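Side-chain contacts in GDP-perosamine synthase (Caulobacter crescentus, PDB 3BN1), which catalyses the pyridoxal phosphate-dependent transfer of an amino group from L-glutamate to GDP-4-keto-6-deoxy-D-mannose, giving GDP-perosamine for O-antigen synthesis: residues V41-A46 against I237-G242; S94-G99 against P327-L332; G261-K266 against N349-A354. One frame throughout, in Å; residues are numbered along the deposited sequence.

Contact 1: residues V41-A46 against I237-G242; sequences VEFEKA and IQAAIG
F43 lays one face of its ring against the backbone of G242, and this CH-pi contact dominates the meeting of the two helices. The CA of G242 stands 3.9 Å from the centroid of the F43 ring, 18° off the ring normal, which puts this carbon over the aromatic face. The G242 carbonyl continues the contact outward: its carbon sits above the rim of the same face, and G242 O comes within 3.2 Å of F43 CE1. With no side chain on G242, the ring reaches the helix backbone itself.

Apolar packing supplies the rest. F43 CB lies 4.0 Å from A239 CB one turn earlier, where the two main chains are closest (CA to CA, 5.9 Å). The phenyl group reaches across because CG is anti to the backbone N (chi1 -173°), which carries it from A239 on to G242. No hydrogen bond joins the segments.

F184 meets the F43 ring with its plane inclined to it, and M234 and L246 also touch F43. I237, Q238 and I241 of helix 236-247 pack on the second subunit. This is small-residue helix-helix packing, joining helix 38-51 to a helix of the dimer interface in this aminotransferase.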
ATOM      1  N   VAL A  41      11.621  12.925   1.491  1.00 15.13           N
ATOM      2  CA  VAL A  41      12.063  13.909   0.532  1.00 19.03           C
ATOM      3  C   VAL A  41      13.545  13.633   0.126  1.00  8.96           C
ATOM      4  O   VAL A  41      13.929  13.801  -1.043  1.00 13.72           O
ATOM      5  CB  VAL A  41      11.851  15.301   1.174  1.00 25.79           C
ATOM      6  CG1 VAL A  41      12.871  15.518   2.286  1.00 38.94           C
ATOM      7  CG2 VAL A  41      11.824  16.409   0.136  1.00 26.84           C
ATOM      8  N   GLU A  42      14.377  13.264   1.105  1.00 17.24           N
ATOM      9  CA  GLU A  42      15.786  12.997   0.798  1.00  9.84           C
ATOM     10  C   GLU A  42      15.952  11.815  -0.130  1.00 23.22           C
ATOM     11  O   GLU A  42      16.695  11.866  -1.107  1.00 17.25           O
ATOM     12  CB  GLU A  42      16.634  12.778   2.038  1.00 26.91           C
ATOM     13  CG  GLU A  42      16.771  14.028   2.870  1.00 18.54           C
ATOM     14  CD  GLU A  42      17.760  13.855   4.009  1.00 53.34           C
ATOM     15  OE1 GLU A  42      17.821  12.737   4.559  1.00 99.89           O
ATOM     16  OE2 GLU A  42      18.465  14.833   4.344  1.00 99.89           O
ATOM     17  N   PHE A  43      15.243  10.755   0.194  1.00  7.55           N
ATOM     18  CA  PHE A  43      15.287   9.566  -0.638  1.00  7.77           C
ATOM     19  C   PHE A  43      14.755   9.872  -2.040  1.00  6.20           C
ATOM     20  O   PHE A  43      15.400   9.541  -3.057  1.00 15.94           O
ATOM     21  CB  PHE A  43      14.419   8.480   0.033  1.00  8.61           C
ATOM     22  CG  PHE A  43      14.516   7.133  -0.639  1.00 13.95           C
ATOM     23  CD1 PHE A  43      15.693   6.755  -1.319  1.00 13.30           C
ATOM     24  CD2 PHE A  43      13.419   6.252  -0.631  1.00 16.24           C
ATOM     25  CE1 PHE A  43      15.786   5.488  -1.934  1.00 10.65           C
ATOM     26  CE2 PHE A  43      13.506   4.982  -1.287  1.00 20.34           C
ATOM     27  CZ  PHE A  43      14.685   4.604  -1.933  1.00 13.76           C
ATOM     28  N   GLU A  44      13.649  10.606  -2.137  1.00 11.49           N
ATOM     29  CA  GLU A  44      13.175  10.905  -3.472  1.00 13.47           C
ATOM     30  C   GLU A  44      14.212  11.729  -4.210  1.00 10.77           C
ATOM     31  O   GLU A  44      14.463  11.504  -5.380  1.00 15.12           O
ATOM     32  CB  GLU A  44      11.796  11.620  -3.489  1.00  5.18           C
ATOM     33  CG  GLU A  44      10.591  10.744  -2.953  1.00 16.79           C
ATOM     34  CD  GLU A  44       9.273  11.499  -2.900  1.00 32.80           C
ATOM     35  OE1 GLU A  44       9.355  12.737  -2.681  1.00 23.76           O
ATOM     36  OE2 GLU A  44       8.179  10.881  -3.080  1.00 13.25           O
ATOM     37  N   LYS A  45      14.788  12.694  -3.507  1.00 24.72           N
ATOM     38  CA  LYS A  45      15.793  13.551  -4.110  1.00 34.37           C
ATOM     39  C   LYS A  45      16.975  12.753  -4.655  1.00  9.99           C
ATOM     40  O   LYS A  45      17.372  12.884  -5.804  1.00 10.85           O
ATOM     41  CB  LYS A  45      16.299  14.520  -3.047  1.00 84.26           C
ATOM     42  CG  LYS A  45      16.477  15.939  -3.566  1.00 99.89           C
ATOM     43  CD  LYS A  45      17.829  16.531  -3.158  1.00 99.89           C
ATOM     44  CE  LYS A  45      18.964  16.178  -4.133  1.00 99.89           C
ATOM     45  NZ  LYS A  45      19.675  17.368  -4.703  1.00 99.89           N
ATOM     46  N   ALA A  46      17.613  12.020  -3.766  1.00  7.02           N
ATOM     47  CA  ALA A  46      18.773  11.213  -4.148  1.00 12.81           C
ATOM     48  C   ALA A  46      18.426  10.245  -5.265  1.00 16.79           C
ATOM     49  O   ALA A  46      19.260   9.873  -6.089  1.00 14.32           O
ATOM     50  CB  ALA A  46      19.196  10.381  -2.930  1.00 11.06           C
ATOM     51  N   ILE A 237      10.059   5.734   7.724  1.00  6.67           N
ATOM     52  CA  ILE A 237      10.923   4.607   8.117  1.00 12.46           C
ATOM     53  C   ILE A 237      11.408   3.842   6.868  1.00 12.41           C
ATOM     54  O   ILE A 237      12.606   3.600   6.729  1.00 15.23           O
ATOM     55  CB  ILE A 237      10.181   3.589   9.103  1.00 10.07           C
ATOM     56  CG1 ILE A 237      10.187   4.172  10.549  1.00  2.81           C
ATOM     57  CG2 ILE A 237      10.917   2.229   9.048  1.00  8.55           C
ATOM     58  CD1 ILE A 237       9.557   3.321  11.680  1.00  9.76           C
ATOM     59  N   GLN A 238      10.496   3.536   5.936  1.00 12.22           N
ATOM     60  CA  GLN A 238      10.891   2.860   4.702  1.00 12.96           C
ATOM     61  C   GLN A 238      11.849   3.765   3.914  1.00  9.19           C
ATOM     62  O   GLN A 238      12.797   3.291   3.313  1.00 10.33           O
ATOM     63  CB  GLN A 238       9.667   2.565   3.799  1.00 18.61           C
ATOM     64  CG  GLN A 238       8.661   1.535   4.363  1.00 11.67           C
ATOM     65  CD  GLN A 238       7.231   1.761   3.858  1.00 11.89           C
ATOM     66  OE1 GLN A 238       6.408   2.275   4.590  1.00 31.79           O
ATOM     67  NE2 GLN A 238       6.962   1.403   2.616  1.00 59.42           N
ATOM     68  N   ALA A 239      11.594   5.072   3.886  1.00 13.42           N
ATOM     69  CA  ALA A 239      12.482   5.965   3.104  1.00 15.35           C
ATOM     70  C   ALA A 239      13.868   6.032   3.757  1.00  8.97           C
ATOM     71  O   ALA A 239      14.904   6.216   3.088  1.00 16.83           O
ATOM     72  CB  ALA A 239      11.906   7.401   2.963  1.00 11.98           C
ATOM     73  N   ALA A 240      13.879   5.935   5.081  1.00  8.82           N
ATOM     74  CA  ALA A 240      15.153   5.989   5.790  1.00 10.85           C
ATOM     75  C   ALA A 240      16.001   4.786   5.353  1.00 17.76           C
ATOM     76  O   ALA A 240      17.147   4.941   4.919  1.00 24.59           O
ATOM     77  CB  ALA A 240      14.953   6.087   7.314  1.00  5.75           C
ATOM     78  N   ILE A 241      15.411   3.596   5.362  1.00 15.62           N
ATOM     79  CA  ILE A 241      16.130   2.411   4.923  1.00 15.58           C
ATOM     80  C   ILE A 241      16.528   2.585   3.462  1.00  7.60           C
ATOM     81  O   ILE A 241      17.678   2.296   3.007  1.00 12.98           O
ATOM     82  CB  ILE A 241      15.300   1.106   5.082  1.00 14.11           C
ATOM     83  CG1 ILE A 241      14.927   0.877   6.572  1.00  7.52           C
ATOM     84  CG2 ILE A 241      16.170  -0.070   4.464  1.00  9.22           C
ATOM     85  CD1 ILE A 241      13.968  -0.306   6.916  1.00 10.53           C
ATOM     86  N   GLY A 242      15.566   3.063   2.689  1.00  5.68           N
ATOM     87  CA  GLY A 242      15.892   3.272   1.296  1.00  3.54           C
ATOM     88  C   GLY A 242      17.091   4.214   1.015  1.00 17.08           C
ATOM     89  O   GLY A 242      17.841   4.108   0.032  1.00 11.56           O
TER

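Contact 2: residues S94-G99 against P327-L332; sequences SVTYCG and PPYAHL
T96 and Y329 bring together the last turns of helix 90-98 and a loop that follows strand 317-318, and their main chains stay well apart, with T96 CA 10.1 Å from Y329 CA. The helix finishes in a Schellman motif: G99 takes a positive phi of 84°, and its N bonds to T96 O at 2.8 Å. In the facing loop, L332 N returns to Y329 O, closing a tight turn around A330 and H331.

Only two side chains span the gap, approaching from opposite directions. T96 OG1 lies 2.8 Å from Y329 OH, at the edge of the phenol and in the plane of its ring. This hydroxyl pair is close enough for a hydrogen bond, but A92 O, one helical turn back, competes weakly for the threonine proton. Y329 OH gives its firmer hydrogen bond to N93 OD1, three residues before T96 in the same helix. With OG1 anti to the carbonyl carbon and beside the backbone N (chi1 -76°), the threonine hydroxyl leads and T96 CB stands behind it, 3.5 Å from Y329 OH.

In the fold, the pair joins the helix leading into edge strand 101-105 of the seven-stranded sheet to the segment preceding helix 338-346. P328 CB covers part of one face of the Y329 ring, offset toward its rim. V228 of the second subunit packs on both Y329 and Y97, placing the bridge beside the dimer interface.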
ATOM      1  N   SER A  94      -1.478  -4.533 -12.660  1.00  9.04           N
ATOM      2  CA  SER A  94      -1.536  -3.070 -12.589  1.00  7.37           C
ATOM      3  C   SER A  94      -2.458  -2.456 -13.671  1.00  5.10           C
ATOM      4  O   SER A  94      -3.220  -1.520 -13.417  1.00  6.97           O
ATOM      5  CB  SER A  94      -0.103  -2.459 -12.543  1.00  5.28           C
ATOM      6  OG  SER A  94       0.581  -2.497 -13.794  1.00  7.84           O
ATOM      7  N   VAL A  95      -2.462  -3.050 -14.868  1.00 10.47           N
ATOM      8  CA  VAL A  95      -3.281  -2.573 -15.983  1.00  8.09           C
ATOM      9  C   VAL A  95      -4.721  -2.993 -15.683  1.00  9.82           C
ATOM     10  O   VAL A  95      -5.687  -2.220 -15.795  1.00 11.94           O
ATOM     11  CB  VAL A  95      -2.780  -3.215 -17.308  1.00  7.93           C
ATOM     12  CG1 VAL A  95      -3.706  -3.028 -18.532  1.00  5.08           C
ATOM     13  CG2 VAL A  95      -1.331  -2.822 -17.565  1.00  6.51           C
ATOM     14  N   THR A  96      -4.797  -4.214 -15.190  1.00  8.92           N
ATOM     15  CA  THR A  96      -6.072  -4.742 -14.844  1.00  9.69           C
ATOM     16  C   THR A  96      -6.743  -3.837 -13.863  1.00  7.87           C
ATOM     17  O   THR A  96      -7.928  -3.619 -13.983  1.00  6.99           O
ATOM     18  CB  THR A  96      -5.927  -6.124 -14.255  1.00 17.60           C
ATOM     19  OG1 THR A  96      -5.667  -7.001 -15.354  1.00  8.68           O
ATOM     20  CG2 THR A  96      -7.285  -6.615 -13.674  1.00 17.27           C
ATOM     21  N   TYR A  97      -6.005  -3.349 -12.875  1.00 10.15           N
ATOM     22  CA  TYR A  97      -6.638  -2.526 -11.876  1.00  7.30           C
ATOM     23  C   TYR A  97      -7.196  -1.256 -12.509  1.00  8.39           C
ATOM     24  O   TYR A  97      -8.121  -0.634 -11.950  1.00  7.14           O
ATOM     25  CB  TYR A  97      -5.653  -2.060 -10.843  1.00  1.31           C
ATOM     26  CG  TYR A  97      -4.855  -3.070 -10.069  1.00 12.18           C
ATOM     27  CD1 TYR A  97      -5.315  -4.350  -9.823  1.00 13.63           C
ATOM     28  CD2 TYR A  97      -3.598  -2.722  -9.587  1.00  9.11           C
ATOM     29  CE1 TYR A  97      -4.511  -5.296  -9.109  1.00  4.99           C
ATOM     30  CE2 TYR A  97      -2.826  -3.614  -8.897  1.00  7.47           C
ATOM     31  CZ  TYR A  97      -3.306  -4.876  -8.578  1.00  6.42           C
ATOM     32  OH  TYR A  97      -2.543  -5.747  -7.828  1.00 14.04           O
ATOM     33  N   CYS A  98      -6.638  -0.832 -13.640  1.00  7.32           N
ATOM     34  CA  CYS A  98      -7.165   0.403 -14.260  1.00  9.47           C
ATOM     35  C   CYS A  98      -8.453   0.089 -14.962  1.00 19.44           C
ATOM     36  O   CYS A  98      -9.167   0.995 -15.345  1.00 20.14           O
ATOM     37  CB  CYS A  98      -6.206   1.001 -15.298  1.00  7.43           C
ATOM     38  SG  CYS A  98      -4.646   1.439 -14.479  1.00 15.00           S
ATOM     39  N   GLY A  99      -8.747  -1.191 -15.129  1.00  9.67           N
ATOM     40  CA  GLY A  99      -9.933  -1.611 -15.869  1.00  6.67           C
ATOM     41  C   GLY A  99      -9.478  -1.598 -17.340  1.00  5.19           C
ATOM     42  O   GLY A  99     -10.305  -1.604 -18.276  1.00 13.68           O
ATOM     43  N   PRO A 327      -4.262 -18.893 -14.588  1.00 14.71           N
ATOM     44  CA  PRO A 327      -5.688 -18.592 -14.662  1.00  9.93           C
ATOM     45  C   PRO A 327      -6.107 -17.160 -14.943  1.00 15.81           C
ATOM     46  O   PRO A 327      -6.980 -16.892 -15.767  1.00 15.44           O
ATOM     47  CB  PRO A 327      -6.202 -19.045 -13.301  1.00  6.46           C
ATOM     48  CG  PRO A 327      -5.286 -20.206 -12.953  1.00 10.80           C
ATOM     49  CD  PRO A 327      -3.956 -19.872 -13.529  1.00 13.13           C
ATOM     50  N   PRO A 328      -5.507 -16.204 -14.257  1.00 11.55           N
ATOM     51  CA  PRO A 328      -6.004 -14.863 -14.494  1.00  9.00           C
ATOM     52  C   PRO A 328      -5.857 -14.349 -15.926  1.00 19.30           C
ATOM     53  O   PRO A 328      -6.656 -13.524 -16.343  1.00 12.33           O
ATOM     54  CB  PRO A 328      -5.300 -13.999 -13.444  1.00  6.65           C
ATOM     55  CG  PRO A 328      -4.588 -14.865 -12.636  1.00  9.48           C
ATOM     56  CD  PRO A 328      -4.525 -16.254 -13.159  1.00 10.77           C
ATOM     57  N   TYR A 329      -4.862 -14.800 -16.687  1.00  7.24           N
ATOM     58  CA  TYR A 329      -4.624 -14.224 -18.010  1.00 11.54           C
ATOM     59  C   TYR A 329      -4.628 -15.226 -19.142  1.00 14.13           C
ATOM     60  O   TYR A 329      -4.214 -14.941 -20.267  1.00  8.80           O
ATOM     61  CB  TYR A 329      -3.274 -13.483 -17.991  1.00 14.86           C
ATOM     62  CG  TYR A 329      -3.413 -12.275 -17.069  1.00 11.02           C
ATOM     63  CD1 TYR A 329      -4.351 -11.265 -17.346  1.00  7.48           C
ATOM     64  CD2 TYR A 329      -2.679 -12.189 -15.881  1.00  3.67           C
ATOM     65  CE1 TYR A 329      -4.569 -10.226 -16.403  1.00  9.25           C
ATOM     66  CE2 TYR A 329      -2.882 -11.159 -14.967  1.00 16.21           C
ATOM     67  CZ  TYR A 329      -3.839 -10.184 -15.231  1.00 16.02           C
ATOM     68  OH  TYR A 329      -4.073  -9.139 -14.379  1.00  7.45           O
ATOM     69  N   ALA A 330      -5.130 -16.406 -18.833  1.00 10.66           N
ATOM     70  CA  ALA A 330      -5.150 -17.475 -19.807  1.00  9.72           C
ATOM     71  C   ALA A 330      -5.997 -17.046 -21.003  1.00  5.46           C
ATOM     72  O   ALA A 330      -5.792 -17.481 -22.135  1.00 11.62           O
ATOM     73  CB  ALA A 330      -5.734 -18.703 -19.157  1.00  6.61           C
ATOM     74  N   HIS A 331      -6.928 -16.137 -20.732  1.00 17.98           N
ATOM     75  CA  HIS A 331      -7.800 -15.610 -21.766  1.00 21.66           C
ATOM     76  C   HIS A 331      -7.073 -14.656 -22.748  1.00 13.36           C
ATOM     77  O   HIS A 331      -7.608 -14.263 -23.795  1.00 14.28           O
ATOM     78  CB  HIS A 331      -9.007 -14.924 -21.070  1.00 13.93           C
ATOM     79  CG  HIS A 331      -8.674 -13.672 -20.330  1.00 14.01           C
ATOM     80  ND1 HIS A 331      -8.143 -13.673 -19.063  1.00 14.27           N
ATOM     81  CD2 HIS A 331      -8.840 -12.368 -20.668  1.00 11.23           C
ATOM     82  CE1 HIS A 331      -8.007 -12.427 -18.640  1.00 25.76           C
ATOM     83  NE2 HIS A 331      -8.400 -11.616 -19.607  1.00 18.13           N
ATOM     84  N   LEU A 332      -5.827 -14.306 -22.451  1.00 11.35           N
ATOM     85  CA  LEU A 332      -5.138 -13.389 -23.321  1.00  9.94           C
ATOM     86  C   LEU A 332      -4.100 -14.186 -24.078  1.00 21.92           C
ATOM     87  O   LEU A 332      -3.226 -13.581 -24.720  1.00 12.57           O
ATOM     88  CB  LEU A 332      -4.417 -12.346 -22.478  1.00  7.39           C
ATOM     89  CG  LEU A 332      -5.287 -11.523 -21.544  1.00 15.49           C
ATOM     90  CD1 LEU A 332      -4.283 -10.599 -20.861  1.00 10.95           C
ATOM     91  CD2 LEU A 332      -6.294 -10.768 -22.395  1.00 21.39           C
TER

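Contact 3: residues G261-K266 against N349-A354; sequences GWYEQK and NLPTHA
Y263 OH donates a short hydrogen bond, 2.6 Å, to P351 O. The donor lies in the carbonyl plane and on a lone pair, with a C=O...donor angle of 130°, while the acceptor sits at the edge of the phenol, in the plane of its ring. Around this bond the contact is apolar. L350 CB is 3.6 Å from Y263 OH. With CG anti to its carbonyl carbon (chi1 -70°), L350 brings CD1 to 3.9 Å from Y263 CE1 as the two side chains cross obliquely. The proline ring comes up to the same hydroxyl, with P351 CD 3.5 Å from Y263 OH, so the polar tip of the tyrosine is lodged among carbons with P351 O as its acceptor.

The next shell shapes the main chain that offers this carbonyl. T352 OG1 bonds back to L350 O at 2.6 Å, with the donor tilted 30° from the carbonyl plane, and also accepts from Y290 N. Y290 stacks on the Y263 ring as well, while I361 and V364 of helix 358-371 pack against Y263. The buried tyrosine thus joins the last turn of helix 249-266 to the chain leaving strand 347-350, in the smaller C-terminal domain of the aspartate aminotransferase fold.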
ATOM      1  N   GLY A 261      30.714 -12.386 -11.664  1.00 14.38           N
ATOM      2  CA  GLY A 261      31.979 -12.759 -12.282  1.00  6.29           C
ATOM      3  C   GLY A 261      32.432 -14.168 -11.946  1.00 19.46           C
ATOM      4  O   GLY A 261      33.022 -14.884 -12.768  1.00 17.25           O
ATOM      5  N   TRP A 262      32.103 -14.586 -10.740  1.00 14.38           N
ATOM      6  CA  TRP A 262      32.458 -15.919 -10.266  1.00  9.16           C
ATOM      7  C   TRP A 262      31.696 -16.945 -11.087  1.00 11.28           C
ATOM      8  O   TRP A 262      32.258 -17.945 -11.531  1.00 10.79           O
ATOM      9  CB  TRP A 262      32.136 -16.006  -8.786  1.00  9.03           C
ATOM     10  CG  TRP A 262      33.157 -15.326  -8.000  1.00 15.40           C
ATOM     11  CD1 TRP A 262      34.483 -15.169  -8.341  1.00 16.18           C
ATOM     12  CD2 TRP A 262      32.978 -14.703  -6.711  1.00 15.22           C
ATOM     13  NE1 TRP A 262      35.120 -14.431  -7.356  1.00 22.31           N
ATOM     14  CE2 TRP A 262      34.230 -14.137  -6.348  1.00 24.03           C
ATOM     15  CE3 TRP A 262      31.885 -14.573  -5.827  1.00 20.17           C
ATOM     16  CZ2 TRP A 262      34.442 -13.498  -5.100  1.00 18.69           C
ATOM     17  CZ3 TRP A 262      32.095 -13.914  -4.587  1.00 24.44           C
ATOM     18  CH2 TRP A 262      33.374 -13.370  -4.254  1.00 13.83           C
ATOM     19  N   TYR A 263      30.422 -16.641 -11.333  1.00 10.25           N
ATOM     20  CA  TYR A 263      29.560 -17.482 -12.175  1.00  9.03           C
ATOM     21  C   TYR A 263      30.128 -17.634 -13.574  1.00  8.27           C
ATOM     22  O   TYR A 263      30.161 -18.755 -14.091  1.00 15.38           O
ATOM     23  CB  TYR A 263      28.113 -16.953 -12.235  1.00 20.78           C
ATOM     24  CG  TYR A 263      27.160 -17.393 -11.119  1.00 10.35           C
ATOM     25  CD1 TYR A 263      26.963 -18.728 -10.808  1.00 20.61           C
ATOM     26  CD2 TYR A 263      26.443 -16.465 -10.400  1.00 10.00           C
ATOM     27  CE1 TYR A 263      26.095 -19.114  -9.778  1.00 10.97           C
ATOM     28  CE2 TYR A 263      25.579 -16.821  -9.359  1.00 47.47           C
ATOM     29  CZ  TYR A 263      25.377 -18.142  -9.049  1.00  5.45           C
ATOM     30  OH  TYR A 263      24.474 -18.525  -8.052  1.00 11.41           O
ATOM     31  N   GLU A 264      30.585 -16.530 -14.156  1.00 14.14           N
ATOM     32  CA  GLU A 264      31.072 -16.493 -15.544  1.00  5.58           C
ATOM     33  C   GLU A 264      32.291 -17.362 -15.701  1.00  8.61           C
ATOM     34  O   GLU A 264      32.452 -18.047 -16.694  1.00 22.72           O
ATOM     35  CB  GLU A 264      31.340 -15.054 -16.007  1.00 25.87           C
ATOM     36  CG  GLU A 264      30.082 -14.386 -16.565  1.00 59.83           C
ATOM     37  CD  GLU A 264      29.457 -15.173 -17.720  1.00 99.89           C
ATOM     38  OE1 GLU A 264      30.225 -15.517 -18.653  1.00 99.89           O
ATOM     39  OE2 GLU A 264      28.222 -15.452 -17.694  1.00 20.84           O
ATOM     40  N   GLN A 265      33.116 -17.313 -14.664  1.00 11.74           N
ATOM     41  CA  GLN A 265      34.349 -18.060 -14.632  1.00 18.74           C
ATOM     42  C   GLN A 265      34.123 -19.545 -14.334  1.00 26.98           C
ATOM     43  O   GLN A 265      34.680 -20.454 -14.958  1.00 25.42           O
ATOM     44  CB  GLN A 265      35.277 -17.469 -13.564  1.00 20.00           C
ATOM     45  CG  GLN A 265      36.651 -18.181 -13.434  1.00 55.51           C
ATOM     46  CD  GLN A 265      37.260 -18.135 -12.025  1.00 99.89           C
ATOM     47  OE1 GLN A 265      37.182 -17.121 -11.326  1.00 52.45           O
ATOM     48  NE2 GLN A 265      37.883 -19.236 -11.614  1.00 99.89           N
ATOM     49  N   LYS A 266      33.274 -19.804 -13.359  1.00 16.19           N
ATOM     50  CA  LYS A 266      33.136 -21.183 -12.964  1.00 16.08           C
ATOM     51  C   LYS A 266      32.163 -22.053 -13.726  1.00 17.41           C
ATOM     52  O   LYS A 266      32.247 -23.304 -13.653  1.00 17.43           O
ATOM     53  CB  LYS A 266      32.956 -21.220 -11.438  1.00 12.98           C
ATOM     54  CG  LYS A 266      33.851 -20.248 -10.697  1.00 15.86           C
ATOM     55  CD  LYS A 266      33.397 -19.966  -9.254  1.00 19.04           C
ATOM     56  CE  LYS A 266      34.369 -19.014  -8.555  1.00  9.92           C
ATOM     57  NZ  LYS A 266      35.264 -19.845  -7.743  1.00 15.98           N
ATOM     58  N   ASN A 349      16.495 -19.183 -12.089  1.00 11.42           N
ATOM     59  CA  ASN A 349      17.214 -18.060 -11.440  1.00 10.86           C
ATOM     60  C   ASN A 349      18.118 -18.648 -10.391  1.00 30.40           C
ATOM     61  O   ASN A 349      17.594 -19.341  -9.519  1.00 10.49           O
ATOM     62  CB  ASN A 349      16.220 -17.175 -10.677  1.00  2.93           C
ATOM     63  CG  ASN A 349      15.242 -16.508 -11.582  1.00  8.24           C
ATOM     64  OD1 ASN A 349      14.025 -16.482 -11.331  1.00 24.12           O
ATOM     65  ND2 ASN A 349      15.766 -15.988 -12.685  1.00  8.50           N
ATOM     66  N   LEU A 350      19.410 -18.308 -10.412  1.00 10.15           N
ATOM     67  CA  LEU A 350      20.357 -18.872  -9.439  1.00  8.23           C
ATOM     68  C   LEU A 350      20.661 -17.832  -8.337  1.00 24.45           C
ATOM     69  O   LEU A 350      20.511 -16.642  -8.570  1.00 15.64           O
ATOM     70  CB  LEU A 350      21.685 -19.139 -10.171  1.00 12.38           C
ATOM     71  CG  LEU A 350      21.710 -20.282 -11.196  1.00 16.37           C
ATOM     72  CD1 LEU A 350      23.094 -20.442 -11.874  1.00  6.96           C
ATOM     73  CD2 LEU A 350      21.231 -21.491 -10.407  1.00 27.32           C
ATOM     74  N   PRO A 351      21.126 -18.242  -7.149  1.00 19.54           N
ATOM     75  CA  PRO A 351      21.458 -17.253  -6.106  1.00 19.27           C
ATOM     76  C   PRO A 351      22.371 -16.122  -6.630  1.00 15.41           C
ATOM     77  O   PRO A 351      23.443 -16.334  -7.245  1.00  9.18           O
ATOM     78  CB  PRO A 351      22.207 -18.058  -5.045  1.00 18.04           C
ATOM     79  CG  PRO A 351      21.674 -19.457  -5.211  1.00 14.54           C
ATOM     80  CD  PRO A 351      21.391 -19.627  -6.733  1.00  5.19           C
ATOM     81  N   THR A 352      21.937 -14.909  -6.302  1.00 13.61           N
ATOM     82  CA  THR A 352      22.620 -13.688  -6.714  1.00 24.07           C
ATOM     83  C   THR A 352      22.243 -12.634  -5.713  1.00 18.77           C
ATOM     84  O   THR A 352      21.096 -12.185  -5.667  1.00 17.56           O
ATOM     85  CB  THR A 352      22.082 -13.218  -8.105  1.00 15.08           C
ATOM     86  OG1 THR A 352      21.630 -14.356  -8.870  1.00 13.71           O
ATOM     87  CG2 THR A 352      23.178 -12.537  -8.875  1.00 14.42           C
ATOM     88  N   HIS A 353      23.200 -12.283  -4.881  1.00  5.90           N
ATOM     89  CA  HIS A 353      22.981 -11.250  -3.858  1.00  6.16           C
ATOM     90  C   HIS A 353      24.324 -10.849  -3.277  1.00 25.74           C
ATOM     91  O   HIS A 353      25.292 -11.606  -3.387  1.00 14.52           O
ATOM     92  CB  HIS A 353      21.882 -11.585  -2.776  1.00 11.67           C
ATOM     93  CG  HIS A 353      22.233 -12.698  -1.833  1.00 16.51           C
ATOM     94  ND1 HIS A 353      23.135 -12.557  -0.800  1.00 14.48           N
ATOM     95  CD2 HIS A 353      21.829 -13.992  -1.808  1.00 15.18           C
ATOM     96  CE1 HIS A 353      23.281 -13.716  -0.187  1.00 13.38           C
ATOM     97  NE2 HIS A 353      22.480 -14.597  -0.763  1.00 20.71           N
ATOM     98  N   ALA A 354      24.371  -9.682  -2.652  1.00 16.09           N
ATOM     99  CA  ALA A 354      25.604  -9.125  -2.123  1.00 18.57           C
ATOM    100  C   ALA A 354      26.278  -9.871  -1.023  1.00 17.88           C
ATOM    101  O   ALA A 354      27.456  -9.603  -0.797  1.00 22.88           O
ATOM    102  CB  ALA A 354      25.463  -7.607  -1.733  1.00 11.88           C
TER

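The three contacts are separate, with centres 29 to 34 Å apart and each about 19 Å from the centre of the chain. Contacts 2 and 3 lie on opposite sides of that centre. Contacts 1 and 3 are linked by sequence, since helices 236-247 and 249-266 follow each other, yet their nearest atoms remain about 13 Å apart. Contacts 1 and 2 both touch the second subunit, whereas no other chain of the assembly touches the segments of contact 3. None reaches the bound 2-oxoglutarate: the side chain of P351 in contact 3 is about 13 Å from it, and that of Y329 in contact 2 about 14 Å.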